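Local atomic coordinates of HTH-type transcriptional repressor PhnF (Mycobacterium smegmatis, PDB entry 3F8M), a protein that binds DNA and represses the phnDCE operon, which is involved in phosphate uptake, when phosphate is available in the cell. Residues R40-Q45 against E51-A56; V75-I80 against D138-G143; G87-A92 against R133-D138. All coordinates share one frame; numbering follows the deposited sequence. Where two conformers were deposited one is given.

The three contacts follow the chain from the DNA-binding end into the body of the UTRA domain. Contact 1 lies within the winged helix-turn-helix, between helices 39-45 and 50-62; its centre is about 27 Å from that of contact 2 and about 34 Å from that of contact 3. Contact 2 sets the 75-80 connector between the two domains against the start of strand 140-150. Contact 3 falls within the stretch of chain spanned by contact 2, its segment 133-138 ending at the Asp138 that opens 138-143, and packs helix 89-94 on strand 127-137. These strands are antiparallel neighbours in one sheet, so contacts 2 and 3 are continuous, whereas contact 1 stands apart in a separate module.

Contact 1. Residues R40-Q45 against E51-A56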
# COMPACT_ATOMS: atom_id res chain seq x y z
N ARG A 40 -33.68 -6.49 11.81
CA ARG A 40 -34.99 -7.17 11.83
C ARG A 40 -36.10 -6.34 11.21
O ARG A 40 -36.98 -6.91 10.53
CB ARG A 40 -35.38 -7.54 13.24
CG ARG A 40 -36.42 -8.62 13.33
CD ARG A 40 -36.29 -9.28 14.71
NE ARG A 40 -37.55 -9.91 15.08
CZ ARG A 40 -37.88 -11.16 14.81
NH1 ARG A 40 -37.03 -11.95 14.15
NH2 ARG A 40 -39.07 -11.63 15.19
N GLU A 41 -36.09 -5.01 11.44
CA GLU A 41 -37.13 -4.15 10.87
C GLU A 41 -37.03 -4.16 9.36
O GLU A 41 -38.05 -4.31 8.64
CB GLU A 41 -37.08 -2.70 11.42
CG GLU A 41 -37.98 -1.76 10.60
CD GLU A 41 -38.27 -0.43 11.30
OE1 GLU A 41 -37.55 -0.06 12.26
OE2 GLU A 41 -39.23 0.25 10.87
N ILE A 42 -35.81 -4.02 8.86
CA ILE A 42 -35.59 -4.04 7.43
C ILE A 42 -36.06 -5.37 6.83
O ILE A 42 -36.76 -5.41 5.80
CB ILE A 42 -34.08 -3.80 7.07
CG1 ILE A 42 -33.54 -2.53 7.76
CG2 ILE A 42 -33.90 -3.72 5.55
CD1 ILE A 42 -32.05 -2.23 7.41
N ALA A 43 -35.67 -6.46 7.47
CA ALA A 43 -36.03 -7.78 6.95
C ALA A 43 -37.55 -7.90 6.79
O ALA A 43 -38.05 -8.32 5.74
CB ALA A 43 -35.46 -8.88 7.85
N GLU A 44 -38.27 -7.48 7.83
CA GLU A 44 -39.74 -7.53 7.82
C GLU A 44 -40.34 -6.59 6.76
O GLU A 44 -41.28 -6.96 6.06
CB GLU A 44 -40.31 -7.29 9.22
CG GLU A 44 -39.68 -8.24 10.27
CD GLU A 44 -40.56 -8.51 11.51
OE1 GLU A 44 -41.36 -7.63 11.90
OE2 GLU A 44 -40.42 -9.61 12.09
N GLN A 45 -39.73 -5.41 6.60
CA GLN A 45 -40.17 -4.43 5.60
C GLN A 45 -40.13 -5.11 4.24
O GLN A 45 -41.11 -5.05 3.51
CB GLN A 45 -39.28 -3.17 5.63
CG GLN A 45 -39.77 -2.02 4.75
CD GLN A 45 -38.94 -0.72 4.90
OE1 GLN A 45 -38.03 -0.63 5.73
NE2 GLN A 45 -39.26 0.27 4.08
N GLU A 51 -31.03 -12.69 8.40
CA GLU A 51 -29.67 -13.05 7.95
C GLU A 51 -29.42 -12.53 6.54
O GLU A 51 -28.27 -12.29 6.14
CB GLU A 51 -29.43 -14.55 7.99
CG GLU A 51 -29.44 -15.20 9.38
CD GLU A 51 -30.84 -15.38 10.00
OE1 GLU A 51 -31.88 -15.19 9.32
OE2 GLU A 51 -30.90 -15.73 11.20
N THR A 52 -30.49 -12.36 5.77
CA THR A 52 -30.37 -11.80 4.43
C THR A 52 -30.03 -10.30 4.47
O THR A 52 -29.21 -9.83 3.69
CB THR A 52 -31.62 -12.07 3.60
OG1 THR A 52 -31.87 -13.49 3.61
CG2 THR A 52 -31.38 -11.61 2.16
N VAL A 53 -30.67 -9.56 5.37
CA VAL A 53 -30.36 -8.13 5.55
C VAL A 53 -28.93 -8.03 6.10
O VAL A 53 -28.12 -7.27 5.58
CB VAL A 53 -31.39 -7.40 6.45
CG1 VAL A 53 -30.96 -5.95 6.72
CG2 VAL A 53 -32.76 -7.41 5.81
N ARG A 54 -28.61 -8.84 7.12
CA ARG A 54 -27.26 -8.84 7.72
C ARG A 54 -26.18 -8.96 6.66
O ARG A 54 -25.16 -8.26 6.69
CB ARG A 54 -27.12 -10.02 8.69
CG ARG A 54 -25.83 -10.06 9.54
CD ARG A 54 -25.88 -11.25 10.51
NE ARG A 54 -27.21 -11.34 11.11
CZ ARG A 54 -27.63 -12.30 11.94
NH1 ARG A 54 -26.82 -13.29 12.31
NH2 ARG A 54 -28.88 -12.25 12.41
N GLN A 55 -26.39 -9.91 5.75
CA GLN A 55 -25.43 -10.16 4.71
C GLN A 55 -25.34 -8.99 3.71
O GLN A 55 -24.25 -8.64 3.27
CB GLN A 55 -25.83 -11.45 3.98
CG GLN A 55 -25.03 -11.73 2.70
CD GLN A 55 -23.56 -11.91 2.97
OE1 GLN A 55 -23.14 -12.22 4.11
NE2 GLN A 55 -22.73 -11.71 1.93
N ALA A 56 -26.47 -8.40 3.34
CA ALA A 56 -26.41 -7.28 2.39
C ALA A 56 -25.68 -6.10 3.04
O ALA A 56 -24.84 -5.45 2.38
CB ALA A 56 -27.80 -6.87 1.92
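With chi1 at 175°, Val53 holds CG1 anti to its backbone N and CG2 anti to its carbonyl carbon, and because its CB is aimed at the neighbouring helix, both methyls are presented to Ile42 and Ala43. Ile42 has CG1 beside its own backbone N (chi1 -52°), and its extended outer torsion carries CD1 along the flank of the valine. The two branched side chains cross obliquely. Ile42 CB lies 3.8 Å from Val53 CG1, and the terminal CD1 of Ile42 comes within 3.9 Å of the same methyl. The other branch of the isoleucine takes part too, with Ile42 CG2 at 3.9 Å from Val53 CG2. That second valine methyl does a different job next door: it rests on the backbone of the first helix, 3.5 Å from Ala43 CA, with Ala43 CB alongside at 3.7 Å. The single methyl of the alanine is consistent with the close approach here, the CA atoms of Ala43 and Val53 being 5.9 Å apart.

Segments 40-45 and 51-56 belong to the two helices of the predicted helix-turn-helix motif, of which the second, helix 50-62, is by general analogy the recognition helix. The hydrophobic patch continues beyond the pair, Ile42 touching Pro37 and Val53 touching Val48, while Thr52 and Ala56 pack on helix 15-29. Charged groups stay on the periphery, where Arg54 forms a salt bridge with Glu39 at the start of the first helix.

No hydrogen bond or salt bridge joins the two segments directly. Between them the contact is wholly apolar, a branched side chain fitted against another helix's surface; it leaves the charged side chains, among them Arg40, Glu44 and Arg54, to the outer surfaces.

Contact 2. Residues V75-I80 against D138-G143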
# COMPACT_ATOMS: atom_id res chain seq x y z
N VAL A 75 -24.14 5.28 7.49
CA VAL A 75 -23.65 5.63 6.17
C VAL A 75 -22.20 6.13 6.36
O VAL A 75 -21.90 6.86 7.32
CB VAL A 75 -24.58 6.69 5.52
CG1 VAL A 75 -24.03 7.19 4.18
CG2 VAL A 75 -25.97 6.09 5.30
N ALA A 76 -21.28 5.71 5.48
CA ALA A 76 -19.88 6.16 5.57
C ALA A 76 -19.53 6.90 4.29
O ALA A 76 -20.29 6.84 3.34
CB ALA A 76 -18.93 4.95 5.76
N ARG A 77 -18.42 7.65 4.28
CA ARG A 77 -17.87 8.15 3.02
C ARG A 77 -16.89 7.08 2.52
O ARG A 77 -15.94 6.75 3.23
CB ARG A 77 -17.14 9.49 3.18
CG ARG A 77 -16.76 10.12 1.82
CD ARG A 77 -15.96 11.40 1.98
NE ARG A 77 -16.82 12.55 2.24
CZ ARG A 77 -16.92 13.11 3.43
NH1 ARG A 77 -16.20 12.64 4.43
NH2 ARG A 77 -17.72 14.15 3.63
N PRO A 78 -17.15 6.52 1.34
CA PRO A 78 -16.33 5.42 0.92
C PRO A 78 -14.92 5.93 0.53
O PRO A 78 -14.80 7.02 -0.05
CB PRO A 78 -17.06 4.87 -0.31
CG PRO A 78 -18.27 5.64 -0.47
CD PRO A 78 -18.22 6.85 0.37
N LYS A 79 -13.92 5.15 0.89
CA LYS A 79 -12.55 5.36 0.37
C LYS A 79 -12.54 5.14 -1.12
O LYS A 79 -13.19 4.20 -1.62
CB LYS A 79 -11.59 4.37 1.02
CG LYS A 79 -11.45 4.55 2.52
CD LYS A 79 -10.59 3.45 3.06
CE LYS A 79 -10.25 3.66 4.51
NZ LYS A 79 -9.41 2.50 4.96
N ILE A 80 -11.81 5.99 -1.85
CA ILE A 80 -11.52 5.71 -3.25
C ILE A 80 -10.64 4.48 -3.33
O ILE A 80 -9.68 4.39 -2.59
CB ILE A 80 -10.82 6.89 -3.97
CG1 ILE A 80 -11.79 8.06 -4.11
CG2 ILE A 80 -10.44 6.51 -5.40
CD1 ILE A 80 -11.11 9.40 -4.07
N ASP A 138 -15.79 14.49 -3.30
CA ASP A 138 -16.99 14.84 -2.54
C ASP A 138 -16.76 16.00 -1.58
O ASP A 138 -17.18 15.96 -0.39
CB ASP A 138 -17.45 13.61 -1.77
CG ASP A 138 -17.89 12.51 -2.68
OD1 ASP A 138 -17.85 12.75 -3.92
OD2 ASP A 138 -18.29 11.43 -2.19
N GLY A 139 -16.07 17.03 -2.08
CA GLY A 139 -15.75 18.18 -1.24
C GLY A 139 -14.65 18.05 -0.19
O GLY A 139 -14.44 19.00 0.60
N VAL A 140 -13.96 16.90 -0.10
CA VAL A 140 -12.92 16.78 0.92
C VAL A 140 -11.56 16.41 0.31
O VAL A 140 -11.49 15.75 -0.72
CB VAL A 140 -13.30 15.82 2.08
CG1 VAL A 140 -14.63 16.27 2.74
CG2 VAL A 140 -13.36 14.38 1.59
N ARG A 141 -10.49 16.83 1.00
CA ARG A 141 -9.14 16.62 0.49
C ARG A 141 -8.72 15.18 0.71
O ARG A 141 -8.94 14.62 1.81
CB ARG A 141 -8.18 17.62 1.15
CG ARG A 141 -8.63 19.08 1.07
CD ARG A 141 -8.80 19.53 -0.39
NE ARG A 141 -9.10 20.95 -0.52
CZ ARG A 141 -10.13 21.47 -1.19
NH1 ARG A 141 -10.99 20.68 -1.83
NH2 ARG A 141 -10.29 22.79 -1.23
N VAL A 142 -8.10 14.58 -0.33
CA VAL A 142 -7.66 13.19 -0.33
C VAL A 142 -6.14 13.07 -0.30
O VAL A 142 -5.58 12.26 0.45
CB VAL A 142 -8.24 12.41 -1.52
CG1 VAL A 142 -7.60 11.05 -1.69
CG2 VAL A 142 -9.77 12.30 -1.34
N GLY A 143 -5.46 13.91 -1.06
CA GLY A 143 -4.01 13.67 -1.19
C GLY A 143 -3.30 14.80 -1.89
O GLY A 143 -3.92 15.65 -2.49
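Arg77 and Val140 reach for each other from opposite directions, and the valine meets the flat end of the arginine over a face. Val140 CG1 sits 3.8 Å above the guanidinium plane, displaced toward its rim, and is 3.9 Å from Arg77 NH2. The companion methyl, Val140 CG2, lies against the stem, 4.0 Å from Arg77 CD. The bend at chi3 (-81°), together with the twist of the last torsion, lays a face of the guanidinium toward the valine. Arg77 and Asp138 each have a second conformer; the geometry given is that of one.

Asp138 comes to the edge instead. It slides past Arg77 in the opposite sense, placing Asp138 CB 4.2 Å from Arg77 NE and near the guanidinium plane. The carboxylate is turned 61° from that plane and does not pair with it: Asp138 OD2 stays 4.8 Å from Arg77 NE, while Asp138 OD1 is hydrogen-bonded to Ser99.

Farther along, Ile80 points its CD1 at Val142 CG2 across 4.2 Å, a looser apolar meeting that extends into Tyr89 and Met233. Val142 and Gly143 together face Leu135, forming a classic beta bulge at the start of strand 140-150. Segment 75-80 is the connector leaving the winged helix-turn-helix, and its Lys79 makes a salt bridge with Asp186 of the second subunit.

Chemically the junction is mixed. Arg77 NE is buried with no partner in the conformer described, so across these segments the arginine is met by hydrocarbon and not by a hydrogen bond; the charges of Arg77 and Asp138 may add a modest longer-range attraction.

Contact 3. Residues G87-A92 against R133-D138; sequences GSYTEA and RVLTTD
Within segment 133-138, Leu135 is the first to meet the helix, and it does so against the ring of Tyr89. Its CD1 methyl stands over the centre of one face, 3.9 Å from the ring centroid and 9° off the normal, a well-aligned CH-pi contact. Nearer the strand backbone, Leu135 CB lies 3.7 Å from Tyr89 CE2, so the leucine runs from the hydroxyl end of the ring, at CB, inward to its middle, at CD1, antiparallel to the tyrosine's own direction. The tyrosine reaches the strand because CG is anti to its backbone N (chi1 166°), which throws the ring outward from the first turn of the helix.

At Thr136 the backbone takes over. Its side chain points away from the helix, with OG1 weakly bonded to Gly101 O on strand 100-111, but its carbonyl turns to the tyrosine. Tyr89 OH donates a weak hydrogen bond of 2.9 Å to Thr136 O, which lies at the edge of the ring, near its plane. Helix 89-94 thus packs against the six-stranded antiparallel sheet of the UTRA domain, on strand 127-137, which runs between 100-111 and 140-150. Ser88 occupies the N-cap of that helix, its OG accepting weak bonds from the backbone N atoms of Thr90 and Glu91 just beside the tyrosine.

Thr137 only brushes the phenol end, its CB 4.0 Å from Tyr89 OH. From strand 140-150, Val142 touches both Thr137 and the tyrosine, and Ile80 of strand 80-83 likewise packs on the pair.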
# COMPACT_ATOMS: atom_id res chain seq x y z
N GLY A 87 -3.51 3.64 -14.53
CA GLY A 87 -4.87 4.18 -14.65
C GLY A 87 -5.03 5.50 -13.92
O GLY A 87 -4.08 6.02 -13.35
N SER A 88 -6.25 6.03 -13.90
CA SER A 88 -6.45 7.38 -13.39
C SER A 88 -7.18 7.41 -12.07
O SER A 88 -8.05 6.56 -11.78
CB SER A 88 -7.19 8.23 -14.43
OG SER A 88 -7.87 9.34 -13.87
N TYR A 89 -6.84 8.42 -11.28
CA TYR A 89 -7.49 8.66 -10.00
C TYR A 89 -8.99 8.93 -10.21
O TYR A 89 -9.85 8.33 -9.54
CB TYR A 89 -6.78 9.83 -9.31
CG TYR A 89 -7.52 10.42 -8.14
CD1 TYR A 89 -7.65 9.68 -6.96
CD2 TYR A 89 -8.12 11.68 -8.22
CE1 TYR A 89 -8.33 10.21 -5.86
CE2 TYR A 89 -8.81 12.22 -7.12
CZ TYR A 89 -8.92 11.46 -5.96
OH TYR A 89 -9.61 11.95 -4.87
N THR A 90 -9.31 9.82 -11.15
CA THR A 90 -10.73 10.17 -11.43
C THR A 90 -11.51 8.98 -11.99
O THR A 90 -12.69 8.80 -11.66
CB THR A 90 -10.88 11.37 -12.37
OG1 THR A 90 -9.95 11.24 -13.44
CG2 THR A 90 -10.64 12.65 -11.63
N GLU A 91 -10.85 8.17 -12.82
CA GLU A 91 -11.49 6.96 -13.36
C GLU A 91 -11.82 5.98 -12.24
O GLU A 91 -12.88 5.35 -12.27
CB GLU A 91 -10.63 6.25 -14.41
CG GLU A 91 -10.33 7.08 -15.65
CD GLU A 91 -10.27 6.24 -16.93
OE1 GLU A 91 -10.09 4.99 -16.86
OE2 GLU A 91 -10.42 6.85 -18.02
N ALA A 92 -10.91 5.84 -11.26
CA ALA A 92 -11.14 4.91 -10.16
C ALA A 92 -12.37 5.37 -9.39
O ALA A 92 -13.22 4.55 -9.07
CB ALA A 92 -9.93 4.81 -9.24
N ARG A 133 -0.41 19.36 -6.84
CA ARG A 133 -1.85 19.44 -6.90
C ARG A 133 -2.39 18.69 -5.67
O ARG A 133 -1.75 17.75 -5.16
CB ARG A 133 -2.38 18.75 -8.15
CG ARG A 133 -2.00 19.49 -9.47
CD ARG A 133 -2.70 18.93 -10.68
NE ARG A 133 -2.45 17.53 -10.99
CZ ARG A 133 -2.95 16.94 -12.08
NH1 ARG A 133 -2.72 15.66 -12.32
NH2 ARG A 133 -3.70 17.64 -12.92
N VAL A 134 -3.59 19.10 -5.26
CA VAL A 134 -4.38 18.38 -4.26
C VAL A 134 -5.51 17.61 -4.97
O VAL A 134 -6.19 18.16 -5.84
CB VAL A 134 -4.97 19.38 -3.22
CG1 VAL A 134 -5.87 18.68 -2.20
CG2 VAL A 134 -3.87 20.15 -2.50
N LEU A 135 -5.70 16.37 -4.57
CA LEU A 135 -6.77 15.52 -5.08
C LEU A 135 -7.93 15.60 -4.09
O LEU A 135 -7.71 15.65 -2.87
CB LEU A 135 -6.24 14.09 -5.15
CG LEU A 135 -5.01 13.81 -6.06
CD1 LEU A 135 -4.64 12.31 -6.21
CD2 LEU A 135 -5.12 14.46 -7.46
N THR A 136 -9.16 15.59 -4.61
CA THR A 136 -10.36 15.79 -3.76
C THR A 136 -11.41 14.77 -4.16
O THR A 136 -11.39 14.24 -5.27
CB THR A 136 -11.01 17.16 -4.01
OG1 THR A 136 -11.43 17.25 -5.40
CG2 THR A 136 -10.02 18.25 -3.73
N THR A 137 -12.29 14.46 -3.23
CA THR A 137 -13.49 13.71 -3.55
C THR A 137 -14.64 14.23 -2.69
O THR A 137 -14.47 14.40 -1.49
CB THR A 137 -13.31 12.20 -3.32
OG1 THR A 137 -14.51 11.51 -3.65
CG2 THR A 137 -12.93 11.89 -1.90
N ASP A 138 -15.79 14.49 -3.30
CA ASP A 138 -16.99 14.84 -2.54
C ASP A 138 -16.76 16.00 -1.58
O ASP A 138 -17.18 15.96 -0.39
CB ASP A 138 -17.45 13.61 -1.77
CG ASP A 138 -17.89 12.51 -2.68
OD1 ASP A 138 -17.85 12.75 -3.92
OD2 ASP A 138 -18.29 11.43 -2.19